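Local coordinates for protein L-iditol 2-dehydrogenase (Clostridium scindens, PDB 4OH1) that probably catalyses the NAD+-dependent oxidation of L-iditol or a related polyol, as a zinc-dependent member of the alcohol dehydrogenase family, at residues Gly95-Ala100 with Ala148-Tyr153; Gly73-Gly78 with Leu155-Thr160; Glu34-Lys39 with Ser139-Ile144. All coordinates share one frame; numbering follows the deposited sequence.

The three contacts meet on the mixed sheet of the GroES-like domain. Strand 97-100 of interaction 1 lies between strand 75-83 of interaction 2 and strand 141-143 of interaction 3: V98 N probably bonds G78 O at 2.9 Å, and V99 O probably accepts from F142 N at 2.8 Å. A further probable bond, L150 O to S77 OG at 2.6 Å, ties the helical turn of interaction 1 to the strand of interaction 2. Interaction 2 holds a zinc ion, probably catalytic as in related dehydrogenases. The centres of interactions 1 and 3 lie about 10 and 13 Å from that of interaction 2; neither supplies a zinc ligand, and the V99 side chain is about 12 Å from the metal.

Interaction 1: Gly95-Ala100 with Ala148-Tyr153; sequences GQKVVA and ADLKDY
K97 leans from its strand toward A148 and L150, and its side chain divides cleanly into a greasy stem and a charged end. CB packs against I144, just beyond the neighbouring strand. From CG outward the chain is extended. CD passes 4.1 Å from L150 CD2, the methylene running obliquely past the leucine branch. CE then comes within 3.9 Å of A148 O, and NZ donates to that same A148 O at 2.8 Å. It approaches with a C=O...N angle of 141°, tilted 20° out of the carbonyl plane; D146 O is a second acceptor for this ammonium. Lysine suits a place where a long apolar arm must end among backbone carbonyls.

The strand carrying K97 belongs to the sheet of the GroES-like domain, and the short, weakly bonded helical turn facing it comes just before helix 156-168. D149 is the N-cap of that turn, its OD1 accepting from K151 N at 2.9 Å. Further along, V99, a compact branched residue, sets CG1 3.3 Å from Y153 O and 4.1 Å from Y153 CB. The tyrosine ring turns away from the valine, its edge atom CD1 meeting D149 O in the ring plane, 3.2 Å off.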
ATOM      1  N   GLY A  95      -7.137 -19.513  34.938  1.00 44.41           N
ATOM      2  CA  GLY A  95      -7.484 -20.640  34.080  1.00 42.40           C
ATOM      3  C   GLY A  95      -7.377 -20.357  32.582  1.00 41.60           C
ATOM      4  O   GLY A  95      -7.416 -21.283  31.779  1.00 41.45           O
ATOM      5  N   GLN A  96      -7.306 -19.096  32.165  1.00 41.88           N
ATOM      6  CA  GLN A  96      -7.219 -18.827  30.709  1.00 40.93           C
ATOM      7  C   GLN A  96      -5.857 -19.208  30.175  1.00 38.31           C
ATOM      8  O   GLN A  96      -4.861 -18.829  30.741  1.00 38.11           O
ATOM      9  CB  GLN A  96      -7.478 -17.353  30.406  1.00 45.34           C
ATOM     10  CG  GLN A  96      -8.946 -16.985  30.584  1.00 46.97           C
ATOM     11  CD  GLN A  96      -9.223 -15.495  30.615  1.00 48.56           C
ATOM     12  OE1 GLN A  96      -8.345 -14.644  30.559  1.00 50.09           O
ATOM     13  NE2 GLN A  96     -10.468 -15.185  30.716  1.00 52.97           N
ATOM     14  N   LYS A  97      -5.820 -20.006  29.109  1.00 38.28           N
ATOM     15  CA  LYS A  97      -4.603 -20.214  28.337  1.00 36.45           C
ATOM     16  C   LYS A  97      -4.173 -18.920  27.609  1.00 37.12           C
ATOM     17  O   LYS A  97      -5.008 -18.269  26.965  1.00 36.65           O
ATOM     18  CB  LYS A  97      -4.819 -21.325  27.333  1.00 38.30           C
ATOM     19  CG  LYS A  97      -4.975 -22.710  27.988  1.00 42.52           C
ATOM     20  CD  LYS A  97      -5.052 -23.782  26.973  1.00 42.59           C
ATOM     21  CE  LYS A  97      -5.166 -25.128  27.618  1.00 43.67           C
ATOM     22  NZ  LYS A  97      -5.350 -26.098  26.510  1.00 44.13           N
ATOM     23  N   VAL A  98      -2.869 -18.593  27.681  1.00 34.66           N
ATOM     24  CA  VAL A  98      -2.344 -17.373  27.104  1.00 34.40           C
ATOM     25  C   VAL A  98      -0.902 -17.507  26.591  1.00 32.73           C
ATOM     26  O   VAL A  98      -0.190 -18.460  26.923  1.00 31.77           O
ATOM     27  CB  VAL A  98      -2.356 -16.245  28.138  1.00 35.73           C
ATOM     28  CG1 VAL A  98      -3.776 -15.937  28.614  1.00 38.79           C
ATOM     29  CG2 VAL A  98      -1.469 -16.604  29.345  1.00 36.27           C
ATOM     30  N   VAL A  99      -0.490 -16.501  25.817  1.00 28.97           N
ATOM     31  CA  VAL A  99       0.882 -16.246  25.507  1.00 27.88           C
ATOM     32  C   VAL A  99       1.137 -14.826  25.879  1.00 30.41           C
ATOM     33  O   VAL A  99       0.196 -14.014  26.086  1.00 32.39           O
ATOM     34  CB  VAL A  99       1.248 -16.483  24.064  1.00 29.10           C
ATOM     35  CG1 VAL A  99       1.061 -17.941  23.701  1.00 30.03           C
ATOM     36  CG2 VAL A  99       0.434 -15.587  23.119  1.00 29.47           C
ATOM     37  N   ALA A 100       2.409 -14.534  26.019  1.00 30.32           N
ATOM     38  CA  ALA A 100       2.852 -13.206  26.451  1.00 32.37           C
ATOM     39  C   ALA A 100       3.800 -12.584  25.432  1.00 34.01           C
ATOM     40  O   ALA A 100       4.596 -13.288  24.804  1.00 32.04           O
ATOM     41  CB  ALA A 100       3.570 -13.330  27.781  1.00 34.61           C
ATOM     42  N   ALA A 148      -6.238 -25.191  22.990  1.00 43.27           N
ATOM     43  CA  ALA A 148      -4.923 -25.059  22.361  1.00 42.57           C
ATOM     44  C   ALA A 148      -3.904 -25.984  22.926  1.00 44.19           C
ATOM     45  O   ALA A 148      -3.799 -26.119  24.142  1.00 45.62           O
ATOM     46  CB  ALA A 148      -4.405 -23.680  22.566  1.00 40.18           C
ATOM     47  N   ASP A 149      -3.090 -26.557  22.037  1.00 46.41           N
ATOM     48  CA  ASP A 149      -1.885 -27.295  22.425  1.00 44.73           C
ATOM     49  C   ASP A 149      -0.815 -26.258  22.756  1.00 42.52           C
ATOM     50  O   ASP A 149      -0.266 -25.596  21.869  1.00 40.89           O
ATOM     51  CB  ASP A 149      -1.430 -28.181  21.275  1.00 49.45           C
ATOM     52  CG  ASP A 149      -0.113 -28.895  21.558  1.00 53.85           C
ATOM     53  OD1 ASP A 149       0.603 -28.518  22.504  1.00 58.76           O
ATOM     54  OD2 ASP A 149       0.215 -29.848  20.822  1.00 60.42           O
ATOM     55  N   LEU A 150      -0.522 -26.118  24.039  1.00 39.38           N
ATOM     56  CA  LEU A 150       0.384 -25.101  24.511  1.00 37.36           C
ATOM     57  C   LEU A 150       1.805 -25.165  23.946  1.00 37.40           C
ATOM     58  O   LEU A 150       2.531 -24.180  23.936  1.00 34.85           O
ATOM     59  CB  LEU A 150       0.441 -25.185  26.036  1.00 36.94           C
ATOM     60  CG  LEU A 150      -0.848 -24.679  26.654  1.00 40.54           C
ATOM     61  CD1 LEU A 150      -0.888 -25.022  28.132  1.00 41.62           C
ATOM     62  CD2 LEU A 150      -0.992 -23.183  26.511  1.00 39.19           C
ATOM     63  N   LYS A 151       2.236 -26.340  23.544  1.00 36.78           N
ATOM     64  CA  LYS A 151       3.553 -26.512  23.027  1.00 37.32           C
ATOM     65  C   LYS A 151       3.734 -25.694  21.764  1.00 37.50           C
ATOM     66  O   LYS A 151       4.725 -25.041  21.580  1.00 40.18           O
ATOM     67  CB  LYS A 151       3.745 -27.990  22.693  1.00 40.33           C
ATOM     68  CG  LYS A 151       5.064 -28.334  22.080  1.00 44.30           C
ATOM     69  CD  LYS A 151       5.113 -29.842  21.848  1.00 49.60           C
ATOM     70  CE  LYS A 151       6.345 -30.220  21.143  1.00 55.28           C
ATOM     71  NZ  LYS A 151       6.636 -31.661  21.301  1.00 60.05           N
ATOM     72  N   ASP A 152       2.760 -25.753  20.884  1.00 34.87           N
ATOM     73  CA  ASP A 152       2.854 -25.028  19.631  1.00 36.41           C
ATOM     74  C   ASP A 152       2.718 -23.554  19.803  1.00 34.31           C
ATOM     75  O   ASP A 152       3.378 -22.796  19.089  1.00 36.33           O
ATOM     76  CB  ASP A 152       1.786 -25.493  18.689  1.00 37.91           C
ATOM     77  CG  ASP A 152       2.052 -26.909  18.146  1.00 42.05           C
ATOM     78  OD1 ASP A 152       3.174 -27.471  18.246  1.00 45.91           O
ATOM     79  OD2 ASP A 152       1.087 -27.450  17.613  1.00 45.66           O
ATOM     80  N   TYR A 153       1.871 -23.132  20.740  1.00 33.57           N
ATOM     81  CA  TYR A 153       1.665 -21.675  20.968  1.00 31.29           C
ATOM     82  C   TYR A 153       2.820 -21.011  21.665  1.00 31.02           C
ATOM     83  O   TYR A 153       2.907 -19.804  21.693  1.00 33.15           O
ATOM     84  CB  TYR A 153       0.338 -21.397  21.693  1.00 33.27           C
ATOM     85  CG  TYR A 153      -0.880 -21.603  20.791  1.00 32.34           C
ATOM     86  CD1 TYR A 153      -1.370 -22.855  20.550  1.00 32.66           C
ATOM     87  CD2 TYR A 153      -1.517 -20.531  20.186  1.00 31.39           C
ATOM     88  CE1 TYR A 153      -2.447 -23.044  19.703  1.00 32.89           C
ATOM     89  CE2 TYR A 153      -2.619 -20.713  19.397  1.00 31.52           C
ATOM     90  CZ  TYR A 153      -3.071 -21.972  19.148  1.00 32.36           C
ATOM     91  OH  TYR A 153      -4.142 -22.156  18.320  1.00 33.60           O
TER

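Interaction 2: Gly73-Gly78 with Leu155-Thr160; sequences GHELSG and LVEPLT. With ZN (zinc ion), chain B.
H74, E75 and E157 converge on one zinc ion from 73-78 and the first turn of helix 156-168. E75 OE2 and E157 OE1 each bind the metal at 2.1 Å, while H74 NE2 stands at 2.4 Å. E75 OE2 and E157 OE1 lie only 3.2 Å apart, a closeness explained by the shared metal and not by a hydrogen bond. A bend at chi2 (-82°) swings the E157 carboxylate to the edge of the H74 ring, their planes 72° apart.

Packing is closest on the protein side. E75 CG lies over one face of the imidazole, near its rim, and E75 CD sits 3.5 Å from P158 CD; proline, with no N-H in the first helical turn, presents an apolar ring edge, its CG and CD, to the E75 carboxylate. Y102 meets the H74 ring edge-to-face, and K344 forms a salt bridge with E75 OE1.

The other side of the zinc is wet. Two waters bind the metal at 2.4 Å, and water 1 also donates to E157 OE2 at 2.5 Å. C46, oxidised here to cysteinesulfonic acid, completes the site. Such water is consistent with exchangeable positions where zinc, as in related dehydrogenases, could polarise a substrate oxygen.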
ATOM      1  N   GLY A  73      14.330 -15.355  28.471  1.00 38.65           N
ATOM      2  CA  GLY A  73      13.278 -16.196  27.887  1.00 36.21           C
ATOM      3  C   GLY A  73      12.181 -15.258  27.501  1.00 35.56           C
ATOM      4  O   GLY A  73      11.751 -14.464  28.304  1.00 37.30           O
ATOM      5  N   HIS A  74      11.759 -15.303  26.247  1.00 37.43           N
ATOM      6  CA  HIS A  74      10.675 -14.438  25.791  1.00 38.43           C
ATOM      7  C   HIS A  74       9.664 -15.144  24.847  1.00 35.12           C
ATOM      8  O   HIS A  74       8.876 -14.489  24.161  1.00 39.61           O
ATOM      9  CB  HIS A  74      11.292 -13.214  25.129  1.00 37.95           C
ATOM     10  CG  HIS A  74      12.013 -13.555  23.885  1.00 41.28           C
ATOM     11  ND1 HIS A  74      13.266 -14.118  23.895  1.00 50.93           N
ATOM     12  CD2 HIS A  74      11.622 -13.526  22.594  1.00 41.13           C
ATOM     13  CE1 HIS A  74      13.633 -14.396  22.663  1.00 45.31           C
ATOM     14  NE2 HIS A  74      12.657 -14.035  21.854  1.00 47.53           N
ATOM     15  N   GLU A  75       9.699 -16.473  24.807  1.00 33.43           N
ATOM     16  CA  GLU A  75       8.838 -17.243  23.968  1.00 31.97           C
ATOM     17  C   GLU A  75       8.139 -18.242  24.856  1.00 33.24           C
ATOM     18  O   GLU A  75       8.777 -19.176  25.332  1.00 35.15           O
ATOM     19  CB  GLU A  75       9.638 -17.953  22.893  1.00 31.63           C
ATOM     20  CG  GLU A  75      10.512 -17.027  22.041  1.00 34.33           C
ATOM     21  CD  GLU A  75      11.246 -17.757  20.863  1.00 38.04           C
ATOM     22  OE1 GLU A  75      11.229 -19.006  20.742  1.00 37.44           O
ATOM     23  OE2 GLU A  75      11.811 -17.053  20.018  1.00 41.86           O
ATOM     24  N   LEU A  76       6.867 -18.013  25.161  1.00 33.91           N
ATOM     25  CA  LEU A  76       6.207 -18.860  26.200  1.00 36.79           C
ATOM     26  C   LEU A  76       4.701 -18.898  26.085  1.00 36.06           C
ATOM     27  O   LEU A  76       4.026 -17.940  25.589  1.00 34.10           O
ATOM     28  CB  LEU A  76       6.575 -18.424  27.617  1.00 40.21           C
ATOM     29  CG  LEU A  76       6.028 -17.033  27.996  1.00 43.26           C
ATOM     30  CD1 LEU A  76       5.715 -16.936  29.428  1.00 46.72           C
ATOM     31  CD2 LEU A  76       6.980 -15.946  27.583  1.00 42.04           C
ATOM     32  N   SER A  77       4.175 -20.035  26.510  1.00 32.92           N
ATOM     33  CA  SER A  77       2.741 -20.191  26.666  1.00 35.03           C
ATOM     34  C   SER A  77       2.483 -20.709  28.078  1.00 35.09           C
ATOM     35  O   SER A  77       3.327 -21.350  28.640  1.00 36.78           O
ATOM     36  CB  SER A  77       2.206 -21.197  25.649  1.00 33.13           C
ATOM     37  OG  SER A  77       2.837 -22.423  25.833  1.00 33.79           O
ATOM     38  N   GLY A  78       1.312 -20.443  28.625  1.00 37.40           N
ATOM     39  CA  GLY A  78       0.894 -21.100  29.828  1.00 39.43           C
ATOM     40  C   GLY A  78      -0.517 -20.716  30.186  1.00 43.98           C
ATOM     41  O   GLY A  78      -1.327 -20.442  29.310  1.00 38.66           O
ATOM     42  N   LEU A 155       5.457 -20.950  20.335  1.00 35.23           N
ATOM     43  CA  LEU A 155       6.155 -20.345  19.187  1.00 33.11           C
ATOM     44  C   LEU A 155       5.445 -19.147  18.644  1.00 31.29           C
ATOM     45  O   LEU A 155       5.843 -18.679  17.593  1.00 33.08           O
ATOM     46  CB  LEU A 155       6.409 -21.357  18.060  1.00 31.87           C
ATOM     47  CG  LEU A 155       7.730 -22.076  18.348  1.00 36.18           C
ATOM     48  CD1 LEU A 155       7.806 -22.721  19.743  1.00 36.09           C
ATOM     49  CD2 LEU A 155       7.836 -23.143  17.311  1.00 40.11           C
ATOM     50  N   VAL A 156       4.435 -18.616  19.333  1.00 29.89           N
ATOM     51  CA  VAL A 156       3.773 -17.412  18.853  1.00 27.57           C
ATOM     52  C   VAL A 156       4.687 -16.247  18.601  1.00 30.10           C
ATOM     53  O   VAL A 156       4.508 -15.509  17.569  1.00 31.59           O
ATOM     54  CB  VAL A 156       2.590 -16.976  19.734  1.00 30.60           C
ATOM     55  CG1 VAL A 156       2.139 -15.574  19.419  1.00 31.89           C
ATOM     56  CG2 VAL A 156       1.402 -17.910  19.525  1.00 34.14           C
ATOM     57  N   GLU A 157       5.663 -16.025  19.468  1.00 31.81           N
ATOM     58  CA  GLU A 157       6.480 -14.810  19.331  1.00 32.33           C
ATOM     59  C   GLU A 157       7.420 -14.944  18.133  1.00 32.95           C
ATOM     60  O   GLU A 157       7.546 -14.018  17.346  1.00 28.51           O
ATOM     61  CB  GLU A 157       7.257 -14.447  20.602  1.00 32.99           C
ATOM     62  CG  GLU A 157       8.101 -13.116  20.495  1.00 32.49           C
ATOM     63  CD  GLU A 157       9.443 -13.314  19.824  1.00 36.34           C
ATOM     64  OE1 GLU A 157       9.915 -14.473  19.814  1.00 34.89           O
ATOM     65  OE2 GLU A 157      10.014 -12.357  19.238  1.00 35.22           O
ATOM     66  N   PRO A 158       8.104 -16.063  17.995  1.00 31.13           N
ATOM     67  CA  PRO A 158       8.937 -16.104  16.801  1.00 35.35           C
ATOM     68  C   PRO A 158       8.129 -16.080  15.486  1.00 35.07           C
ATOM     69  O   PRO A 158       8.601 -15.500  14.513  1.00 33.47           O
ATOM     70  CB  PRO A 158       9.739 -17.380  16.950  1.00 35.75           C
ATOM     71  CG  PRO A 158       9.103 -18.139  17.980  1.00 34.30           C
ATOM     72  CD  PRO A 158       8.405 -17.164  18.884  1.00 34.77           C
ATOM     73  N   LEU A 159       6.923 -16.646  15.478  1.00 35.17           N
ATOM     74  CA  LEU A 159       6.022 -16.504  14.314  1.00 31.16           C
ATOM     75  C   LEU A 159       5.723 -15.053  14.016  1.00 32.31           C
ATOM     76  O   LEU A 159       5.669 -14.685  12.841  1.00 32.02           O
ATOM     77  CB  LEU A 159       4.760 -17.311  14.459  1.00 30.48           C
ATOM     78  CG  LEU A 159       3.908 -17.517  13.212  1.00 31.25           C
ATOM     79  CD1 LEU A 159       4.687 -18.371  12.127  1.00 32.23           C
ATOM     80  CD2 LEU A 159       2.677 -18.235  13.599  1.00 32.30           C
ATOM     81  N   THR A 160       5.568 -14.194  15.031  1.00 30.57           N
ATOM     82  CA  THR A 160       5.416 -12.782  14.726  1.00 28.08           C
ATOM     83  C   THR A 160       6.603 -12.166  13.979  1.00 30.47           C
ATOM     84  O   THR A 160       6.436 -11.223  13.213  1.00 27.73           O
ATOM     85  CB  THR A 160       5.184 -11.894  15.964  1.00 30.21           C
ATOM     86  OG1 THR A 160       6.366 -11.879  16.795  1.00 30.99           O
ATOM     87  CG2 THR A 160       3.961 -12.361  16.789  1.00 30.28           C
TER
HETATM   88 ZN    ZN B 401      11.942 -15.008  19.740  0.75 49.76          ZN
HETATM   89  O   HOH W   1      12.437 -12.756  19.121  1.00 47.20           O
HETATM   90  O   HOH W   2      12.364 -15.030  17.386  1.00 38.82           O

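Interaction 3: Glu34-Lys39 with Ser139-Ile144; sequences EEIRIK and SQIFPI
The carbonyl oxygen of I141 accepts a hydrogen bond from R113 NH1 of a neighbouring subunit, while the side chain of the same residue turns inward to meet I36 and I38. The same guanidinium group also makes a cation-pi contact with F142 and a weak bond from NH1 to S139 O.

Across the contact itself everything is apolar. I141 CG1 stands anti to its own carbonyl carbon (chi1 -68°), which carries the branch toward strand 35-44. There it meets I36 CD1 at 3.9 Å, and I36 CB also comes within 4.1 Å of I141 CG1. I36 CD1 reaches past I141 CG1 to I141 CB as well, 4.0 Å away, so the two side chains cross at a slant and CD1 of I36 lies along the base of its partner. I38 behaves differently: its CD1 meets I141 CD1 tip to tip, again at 3.9 Å. I141 therefore offers its stem to one isoleucine and its end to the next but one along the same strand. V98 touches both I38 and I141, and A100 touches I141, from strand 97-100. Isoleucine fits because its branch at CB fills width near the backbone while CD1 supplies reach. No hydrogen bond joins the two segments; strands 35-44 and 141-143 face each other through an aliphatic core, as expected of the curled beta structure of a GroES-like domain.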
ATOM      1  N   GLU A  34      -2.863  -3.966  37.411  1.00 46.58           N
ATOM      2  CA  GLU A  34      -2.954  -4.161  35.980  1.00 49.27           C
ATOM      3  C   GLU A  34      -2.122  -5.312  35.429  1.00 48.62           C
ATOM      4  O   GLU A  34      -2.016  -5.453  34.197  1.00 43.70           O
ATOM      5  CB  GLU A  34      -2.597  -2.865  35.268  1.00 51.25           C
ATOM      6  CG  GLU A  34      -3.539  -1.753  35.658  1.00 53.09           C
ATOM      7  CD  GLU A  34      -3.380  -0.539  34.811  1.00 53.08           C
ATOM      8  OE1 GLU A  34      -2.614  -0.546  33.818  1.00 52.85           O
ATOM      9  OE2 GLU A  34      -4.025   0.448  35.147  1.00 58.74           O
ATOM     10  N   GLU A  35      -1.575  -6.140  36.328  1.00 43.48           N
ATOM     11  CA  GLU A  35      -0.656  -7.190  35.944  1.00 42.32           C
ATOM     12  C   GLU A  35      -1.298  -8.534  36.101  1.00 40.31           C
ATOM     13  O   GLU A  35      -2.347  -8.650  36.699  1.00 39.90           O
ATOM     14  CB  GLU A  35       0.623  -7.131  36.776  1.00 44.76           C
ATOM     15  CG  GLU A  35       1.522  -5.981  36.391  1.00 46.52           C
ATOM     16  CD  GLU A  35       2.755  -5.832  37.287  1.00 50.88           C
ATOM     17  OE1 GLU A  35       2.803  -6.301  38.442  1.00 57.41           O
ATOM     18  OE2 GLU A  35       3.702  -5.198  36.816  1.00 59.84           O
ATOM     19  N   ILE A  36      -0.642  -9.553  35.551  1.00 40.17           N
ATOM     20  CA  ILE A  36      -1.181 -10.892  35.463  1.00 39.30           C
ATOM     21  C   ILE A  36      -0.005 -11.805  35.673  1.00 42.49           C
ATOM     22  O   ILE A  36       1.071 -11.594  35.089  1.00 42.19           O
ATOM     23  CB  ILE A  36      -1.760 -11.152  34.052  1.00 41.84           C
ATOM     24  CG1 ILE A  36      -2.896 -10.178  33.753  1.00 44.28           C
ATOM     25  CG2 ILE A  36      -2.269 -12.552  33.944  1.00 40.93           C
ATOM     26  CD1 ILE A  36      -3.606 -10.476  32.498  1.00 45.23           C
ATOM     27  N   ARG A  37      -0.194 -12.843  36.477  1.00 43.97           N
ATOM     28  CA  ARG A  37       0.822 -13.833  36.643  1.00 41.67           C
ATOM     29  C   ARG A  37       0.414 -15.075  35.878  1.00 40.58           C
ATOM     30  O   ARG A  37      -0.733 -15.539  35.952  1.00 39.19           O
ATOM     31  CB  ARG A  37       1.030 -14.159  38.106  1.00 47.33           C
ATOM     32  CG  ARG A  37       2.117 -15.199  38.293  1.00 52.60           C
ATOM     33  CD  ARG A  37       1.812 -16.080  39.483  1.00 57.32           C
ATOM     34  NE  ARG A  37       2.074 -15.341  40.659  1.00 55.36           N
ATOM     35  CZ  ARG A  37       1.434 -15.468  41.820  1.00 58.52           C
ATOM     36  NH1 ARG A  37       0.445 -16.333  42.020  1.00 57.51           N
ATOM     37  NH2 ARG A  37       1.814 -14.689  42.801  1.00 54.08           N
ATOM     38  N   ILE A  38       1.387 -15.597  35.136  1.00 36.88           N
ATOM     39  CA  ILE A  38       1.243 -16.776  34.323  1.00 41.45           C
ATOM     40  C   ILE A  38       1.946 -17.902  34.981  1.00 37.93           C
ATOM     41  O   ILE A  38       3.082 -17.777  35.412  1.00 36.80           O
ATOM     42  CB  ILE A  38       1.984 -16.647  32.899  1.00 45.82           C
ATOM     43  CG1 ILE A  38       1.536 -15.448  32.132  1.00 51.37           C
ATOM     44  CG2 ILE A  38       1.739 -17.839  32.038  1.00 50.50           C
ATOM     45  CD1 ILE A  38       0.073 -15.250  32.271  1.00 56.01           C
ATOM     46  N   LYS A  39       1.319 -19.039  34.960  1.00 38.69           N
ATOM     47  CA  LYS A  39       2.031 -20.232  35.214  1.00 41.90           C
ATOM     48  C   LYS A  39       2.539 -20.708  33.847  1.00 41.62           C
ATOM     49  O   LYS A  39       1.734 -21.056  32.974  1.00 40.91           O
ATOM     50  CB  LYS A  39       1.118 -21.283  35.769  1.00 45.72           C
ATOM     51  CG  LYS A  39       1.882 -22.418  36.266  1.00 52.00           C
ATOM     52  CD  LYS A  39       1.129 -23.702  36.272  1.00 59.69           C
ATOM     53  CE  LYS A  39       1.984 -24.698  37.042  1.00 65.35           C
ATOM     54  NZ  LYS A  39       1.382 -26.026  36.949  1.00 77.42           N
ATOM     55  N   SER A 139      -1.630  -5.658  29.049  1.00 36.19           N
ATOM     56  CA  SER A 139      -1.424  -5.351  27.675  1.00 37.63           C
ATOM     57  C   SER A 139      -0.485  -6.330  26.985  1.00 36.87           C
ATOM     58  O   SER A 139      -0.534  -6.440  25.792  1.00 33.48           O
ATOM     59  CB  SER A 139      -0.862  -3.957  27.511  1.00 41.18           C
ATOM     60  OG  SER A 139       0.490  -3.862  27.981  1.00 41.76           O
ATOM     61  N   GLN A 140       0.281  -7.110  27.736  1.00 37.82           N
ATOM     62  CA  GLN A 140       1.209  -8.062  27.157  1.00 34.70           C
ATOM     63  C   GLN A 140       0.613  -9.416  27.048  1.00 34.66           C
ATOM     64  O   GLN A 140       1.280 -10.279  26.583  1.00 33.14           O
ATOM     65  CB  GLN A 140       2.485  -8.155  28.009  1.00 35.16           C
ATOM     66  CG  GLN A 140       3.181  -6.816  28.113  1.00 37.90           C
ATOM     67  CD  GLN A 140       4.397  -6.823  29.019  1.00 40.86           C
ATOM     68  OE1 GLN A 140       4.302  -6.414  30.176  1.00 42.88           O
ATOM     69  NE2 GLN A 140       5.551  -7.235  28.488  1.00 38.88           N
ATOM     70  N   ILE A 141      -0.619  -9.635  27.489  1.00 34.57           N
ATOM     71  CA  ILE A 141      -1.114 -10.993  27.636  1.00 33.41           C
ATOM     72  C   ILE A 141      -2.189 -11.257  26.654  1.00 31.89           C
ATOM     73  O   ILE A 141      -3.133 -10.483  26.604  1.00 31.58           O
ATOM     74  CB  ILE A 141      -1.692 -11.217  29.062  1.00 36.27           C
ATOM     75  CG1 ILE A 141      -0.580 -11.173  30.092  1.00 38.86           C
ATOM     76  CG2 ILE A 141      -2.438 -12.512  29.167  1.00 37.63           C
ATOM     77  CD1 ILE A 141       0.496 -12.210  29.921  1.00 41.18           C
ATOM     78  N   PHE A 142      -2.093 -12.378  25.928  1.00 31.39           N
ATOM     79  CA  PHE A 142      -3.009 -12.659  24.806  1.00 30.94           C
ATOM     80  C   PHE A 142      -3.656 -13.993  24.961  1.00 33.13           C
ATOM     81  O   PHE A 142      -2.991 -14.979  25.088  1.00 30.37           O
ATOM     82  CB  PHE A 142      -2.260 -12.686  23.434  1.00 32.35           C
ATOM     83  CG  PHE A 142      -1.747 -11.339  23.004  1.00 29.76           C
ATOM     84  CD1 PHE A 142      -0.537 -10.872  23.456  1.00 30.10           C
ATOM     85  CD2 PHE A 142      -2.540 -10.517  22.252  1.00 33.60           C
ATOM     86  CE1 PHE A 142      -0.091  -9.584  23.107  1.00 33.99           C
ATOM     87  CE2 PHE A 142      -2.110  -9.228  21.888  1.00 33.96           C
ATOM     88  CZ  PHE A 142      -0.868  -8.783  22.307  1.00 32.47           C
ATOM     89  N   PRO A 143      -4.961 -14.055  24.892  1.00 38.64           N
ATOM     90  CA  PRO A 143      -5.548 -15.383  25.025  1.00 41.57           C
ATOM     91  C   PRO A 143      -5.483 -16.190  23.738  1.00 37.29           C
ATOM     92  O   PRO A 143      -5.507 -15.638  22.632  1.00 39.28           O
ATOM     93  CB  PRO A 143      -7.002 -15.094  25.403  1.00 44.03           C
ATOM     94  CG  PRO A 143      -7.268 -13.857  24.715  1.00 46.13           C
ATOM     95  CD  PRO A 143      -5.980 -13.018  24.859  1.00 44.69           C
ATOM     96  N   ILE A 144      -5.447 -17.492  23.915  1.00 35.08           N
ATOM     97  CA  ILE A 144      -5.447 -18.456  22.830  1.00 36.08           C
ATOM     98  C   ILE A 144      -6.598 -19.463  23.046  1.00 36.67           C
ATOM     99  O   ILE A 144      -7.203 -19.464  24.075  1.00 37.95           O
ATOM    100  CB  ILE A 144      -4.082 -19.140  22.766  1.00 34.40           C
ATOM    101  CG1 ILE A 144      -3.853 -20.020  23.985  1.00 36.22           C
ATOM    102  CG2 ILE A 144      -2.957 -18.069  22.706  1.00 36.55           C
ATOM    103  CD1 ILE A 144      -2.458 -20.638  24.003  1.00 34.99           C
TER